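Local coordinates for protein aminopentol aminotransferase (Sphingopyxis macrogoltabida, PDB 6HBS) that deaminates aminopentol, the hydrolysis product of fumonisin B1, to its 2-keto form, using pyridoxal 5'-phosphate as cofactor and preferably pyruvate as amino-group acceptor, at residues Y170-A175 with F193-R198; A208-A213 with T245-E250. All blocks are in the same frame, centred on the assembly; numbering follows the deposited sequence.

Contact 1: residues Y170-A175 with F193-R198; sequences YTYNDA and FATPFR
With CG of Tyr-172 trans to its backbone N (chi1 -168°) and CG of Tyr-170 lodged between its own N and carbonyl carbon (chi1 63°), both phenols extend to the backbone of 193-198 and donate to carbonyls there. Tyr-170 OH lies 2.7 Å from Phe-193 O, which sits at the ring's edge and in its plane. Tyr-172 OH, 2.7 Å from Thr-195 O, comes in above the carbonyl plane of Thr-195. The same oxygen lies 3.2 Å from Phe-197 CA, while ring atom CD2 meets Arg-198 CB at 3.9 Å. Arg-198 runs past the phenol in the opposite direction, its guanidinium plane 27° from the ring, to reach Glu-203 and Lys-142 O. Tyr-170 ends strand 167-170, and Phe-193 and Ala-194 end strand 189-194, of the large mixed sheet of the class-III aminotransferase fold; the Tyr-170 side chain spans the intervening strand 137-141, whereas Tyr-172 and Thr-195 bond between the loops that follow. Replacing Tyr-172 with an alanine would probably leave Thr-195 O without this donor and open a gap beside Arg-198 CB. Beyond the strand end, Thr-195 OG1 donates to Phe-197 O at 2.7 Å, linking the two ends of the bend through Pro-196.

Contact 2: residues A208-A213 with T245-E250; sequences AQLEFA and THLGIE
Ala-208 makes the first apolar contact, its CB lying 4.0 Å from Leu-247 CD1. Gln-209 follows at the N-cap position, and its carbonyl accepts the backbone N-H of Ala-213 in the first turn of helix 210-223. Leu-210 sets out alongside the loop, but with CG trans to the backbone N (chi1 -173°) the branch comes closer: CD1 reaches Leu-247 CB at 4.2 Å and lies 3.8 Å from Leu-247 O. One turn beyond Gln-209, Ala-213 points its methyl at the loop, where CB touches Leu-247 CD1 at 3.8 Å and Ile-249 CG1 at 4.1 Å. The backbone joins in through Ala-213 O, 3.9 Å from Ile-249 CG2.

Leu-247 thus projects from a short 3-10 segment towards the helix start, its CD1 lying against two methyls, one before the helix and one in its first turn. Here the loop between strands 226-230 and 253-256 covers the beginning of the helix that precedes 226-230, and Trp-244 packs on both alanines as well. The side chains that meet are all aliphatic, and two of them also brush carbonyl oxygens; with no hydrogen bond between the segments, cohesion probably rests on van der Waals contact and burial, whereas a polar tie to this helix lies further along, where Glu-250 O accepts from Arg-217 NH1.

In the fold
Contacts 1 and 2 have their centres 11 Å apart and touch directly. Asn-173 OD1 probably accepts a hydrogen bond from Gln-209 N at 2.8 Å, so the turn of 170-175 is tied to the start of helix 210-223. Phe-212 packs against contact 1, its CE1 lying 3.5 Å from Tyr-170 CE2, and Ala-208 CB lies 3.2 Å from Pro-196 O. Segment 208-213 therefore touches all three other segments. Contact 1 lies nearer the active site: the Thr-195 side chain is about 4 Å from a bound pyridoxal phosphate, whereas the side chain of Ala-208 in contact 2 is about 13 Å from the cofactor nearest to it.

Contact 1: residues Y170-A175 with F193-R198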
# COMPACT_ATOMS: atom_id res chain seq x y z
N TYR A 170 10.19 2.12 25.31
CA TYR A 170 10.95 3.08 26.09
C TYR A 170 10.19 4.42 26.04
O TYR A 170 9.27 4.58 25.24
CB TYR A 170 12.38 3.22 25.55
CG TYR A 170 12.46 3.77 24.14
CD1 TYR A 170 12.43 2.94 23.02
CD2 TYR A 170 12.53 5.12 23.91
CE1 TYR A 170 12.47 3.44 21.73
CE2 TYR A 170 12.58 5.65 22.63
CZ TYR A 170 12.55 4.81 21.53
OH TYR A 170 12.56 5.38 20.27
N THR A 171 10.57 5.36 26.90
CA THR A 171 9.99 6.74 26.89
C THR A 171 10.77 7.61 25.92
O THR A 171 11.99 7.75 26.02
CB THR A 171 10.02 7.37 28.29
OG1 THR A 171 9.27 6.46 29.08
CG2 THR A 171 9.42 8.76 28.35
N TYR A 172 10.06 8.22 24.96
CA TYR A 172 10.70 9.07 23.98
C TYR A 172 11.46 10.18 24.70
O TYR A 172 10.92 10.74 25.64
CB TYR A 172 9.68 9.68 23.00
CG TYR A 172 10.34 10.32 21.80
CD1 TYR A 172 10.76 9.55 20.72
CD2 TYR A 172 10.58 11.68 21.75
CE1 TYR A 172 11.38 10.11 19.62
CE2 TYR A 172 11.18 12.26 20.65
CZ TYR A 172 11.57 11.48 19.57
OH TYR A 172 12.22 12.05 18.52
N ASN A 173 12.67 10.51 24.21
CA ASN A 173 13.47 11.61 24.68
C ASN A 173 14.07 11.31 26.07
O ASN A 173 14.56 12.23 26.72
CB ASN A 173 12.74 12.96 24.67
CG ASN A 173 13.10 13.78 23.44
OD1 ASN A 173 14.11 13.49 22.81
ND2 ASN A 173 12.32 14.81 23.12
N ASP A 174 14.07 10.04 26.48
CA ASP A 174 14.59 9.64 27.80
C ASP A 174 15.73 8.64 27.56
O ASP A 174 15.48 7.43 27.35
CB ASP A 174 13.45 9.10 28.67
CG ASP A 174 13.87 8.76 30.10
OD1 ASP A 174 15.08 8.58 30.34
OD2 ASP A 174 12.98 8.69 30.95
N ALA A 175 16.97 9.15 27.56
CA ALA A 175 18.18 8.36 27.31
C ALA A 175 18.30 7.19 28.32
O ALA A 175 18.66 6.06 27.95
CB ALA A 175 19.38 9.26 27.38
N PHE A 193 13.41 1.80 16.84
CA PHE A 193 12.66 2.73 16.01
C PHE A 193 12.51 4.04 16.78
O PHE A 193 12.11 4.01 17.98
CB PHE A 193 11.26 2.20 15.70
CG PHE A 193 11.18 1.17 14.60
CD1 PHE A 193 11.77 -0.07 14.75
CD2 PHE A 193 10.50 1.44 13.42
CE1 PHE A 193 11.68 -1.03 13.74
CE2 PHE A 193 10.42 0.50 12.42
CZ PHE A 193 11.01 -0.73 12.57
N ALA A 194 12.79 5.15 16.09
CA ALA A 194 12.56 6.50 16.59
C ALA A 194 11.97 7.37 15.47
O ALA A 194 12.52 7.40 14.39
CB ALA A 194 13.86 7.06 17.09
N THR A 195 10.89 8.10 15.76
CA THR A 195 10.49 9.26 14.97
C THR A 195 11.47 10.39 15.29
O THR A 195 12.08 10.42 16.36
CB THR A 195 9.03 9.67 15.24
OG1 THR A 195 8.82 10.08 16.59
CG2 THR A 195 8.09 8.55 14.88
N PRO A 196 11.71 11.32 14.36
CA PRO A 196 12.77 12.30 14.55
C PRO A 196 12.40 13.43 15.53
O PRO A 196 13.30 14.09 16.01
CB PRO A 196 13.04 12.86 13.15
CG PRO A 196 11.77 12.59 12.38
CD PRO A 196 11.09 11.41 13.02
N PHE A 197 11.12 13.60 15.81
CA PHE A 197 10.66 14.34 17.00
C PHE A 197 9.38 13.66 17.50
O PHE A 197 8.86 12.72 16.84
CB PHE A 197 10.54 15.84 16.71
CG PHE A 197 9.58 16.27 15.64
CD1 PHE A 197 9.98 16.34 14.31
CD2 PHE A 197 8.30 16.69 15.98
CE1 PHE A 197 9.09 16.78 13.33
CE2 PHE A 197 7.41 17.13 15.00
CZ PHE A 197 7.80 17.16 13.68
N ARG A 198 8.85 14.12 18.65
CA ARG A 198 7.62 13.60 19.17
C ARG A 198 6.46 14.29 18.44
O ARG A 198 6.26 15.52 18.59
CB ARG A 198 7.51 13.84 20.68
CG ARG A 198 6.27 13.22 21.31
CD ARG A 198 6.35 11.71 21.31
NE ARG A 198 5.22 11.13 22.02
CZ ARG A 198 5.07 9.84 22.26
NH1 ARG A 198 5.87 8.95 21.67
NH2 ARG A 198 4.12 9.46 23.10

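Contact 2: residues A208-A213 with T245-E250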
# COMPACT_ATOMS: atom_id res chain seq x y z
N ALA A 208 13.61 16.34 19.25
CA ALA A 208 14.47 15.27 19.78
C ALA A 208 15.60 15.94 20.55
O ALA A 208 16.14 16.96 20.10
CB ALA A 208 15.04 14.38 18.71
N GLN A 209 15.93 15.34 21.70
CA GLN A 209 17.03 15.79 22.51
C GLN A 209 18.28 15.07 22.02
O GLN A 209 18.27 13.88 21.74
CB GLN A 209 16.75 15.54 23.99
CG GLN A 209 15.75 16.51 24.60
CD GLN A 209 15.10 16.04 25.87
OE1 GLN A 209 15.62 15.21 26.62
NE2 GLN A 209 13.93 16.61 26.15
N LEU A 210 19.37 15.84 21.95
CA LEU A 210 20.63 15.37 21.50
C LEU A 210 21.07 14.14 22.31
O LEU A 210 21.54 13.16 21.75
CB LEU A 210 21.61 16.54 21.64
CG LEU A 210 22.99 16.33 21.06
CD1 LEU A 210 22.92 15.81 19.63
CD2 LEU A 210 23.80 17.63 21.14
N GLU A 211 20.92 14.19 23.64
CA GLU A 211 21.46 13.11 24.45
C GLU A 211 20.66 11.84 24.13
O GLU A 211 21.23 10.75 24.14
CB GLU A 211 21.48 13.45 25.95
CG GLU A 211 22.85 13.19 26.57
CD GLU A 211 24.03 13.70 25.75
OE1 GLU A 211 24.83 12.87 25.28
OE2 GLU A 211 24.13 14.93 25.55
N PHE A 212 19.37 12.00 23.84
CA PHE A 212 18.51 10.85 23.53
C PHE A 212 19.01 10.20 22.22
O PHE A 212 19.20 9.00 22.16
CB PHE A 212 17.04 11.26 23.52
CG PHE A 212 16.15 10.25 22.85
CD1 PHE A 212 15.90 9.02 23.44
CD2 PHE A 212 15.59 10.52 21.60
CE1 PHE A 212 15.09 8.09 22.82
CE2 PHE A 212 14.77 9.58 20.99
CZ PHE A 212 14.53 8.36 21.58
N ALA A 213 19.24 11.02 21.20
CA ALA A 213 19.63 10.57 19.86
C ALA A 213 21.02 9.91 19.89
O ALA A 213 21.21 8.87 19.28
CB ALA A 213 19.55 11.72 18.87
N THR A 245 19.74 14.74 10.59
CA THR A 245 20.99 15.25 10.03
C THR A 245 21.58 16.36 10.91
O THR A 245 22.77 16.32 11.18
CB THR A 245 20.83 15.84 8.63
OG1 THR A 245 20.18 14.87 7.79
CG2 THR A 245 22.17 16.21 8.03
N HIS A 246 20.75 17.32 11.33
CA HIS A 246 21.19 18.48 12.14
C HIS A 246 21.63 18.09 13.57
O HIS A 246 22.22 18.91 14.25
CB HIS A 246 20.11 19.58 12.14
CG HIS A 246 19.98 20.34 10.85
ND1 HIS A 246 18.77 20.46 10.16
CD2 HIS A 246 20.89 21.03 10.12
CE1 HIS A 246 18.95 21.19 9.07
NE2 HIS A 246 20.24 21.55 9.03
N LEU A 247 21.36 16.86 14.03
CA LEU A 247 21.90 16.32 15.30
C LEU A 247 23.23 15.59 15.09
O LEU A 247 23.80 15.10 16.05
CB LEU A 247 20.88 15.36 15.94
CG LEU A 247 19.54 15.96 16.34
CD1 LEU A 247 18.72 14.97 17.14
CD2 LEU A 247 19.73 17.24 17.15
N GLY A 248 23.69 15.44 13.84
CA GLY A 248 24.91 14.66 13.55
C GLY A 248 24.75 13.17 13.83
O GLY A 248 25.72 12.47 14.02
N ILE A 249 23.51 12.66 13.81
CA ILE A 249 23.26 11.25 14.08
C ILE A 249 22.65 10.61 12.82
O ILE A 249 21.55 11.00 12.44
CB ILE A 249 22.33 11.06 15.30
CG1 ILE A 249 22.92 11.68 16.56
CG2 ILE A 249 22.01 9.58 15.49
CD1 ILE A 249 24.14 10.96 17.07
N GLU A 250 23.37 9.64 12.25
CA GLU A 250 22.91 8.89 11.07
C GLU A 250 22.36 7.54 11.48
O GLU A 250 23.01 6.74 12.14
CB GLU A 250 24.04 8.71 10.06
CG GLU A 250 24.49 10.01 9.43
CD GLU A 250 25.56 9.87 8.36
OE1 GLU A 250 26.09 10.91 7.93
OE2 GLU A 250 25.85 8.74 7.95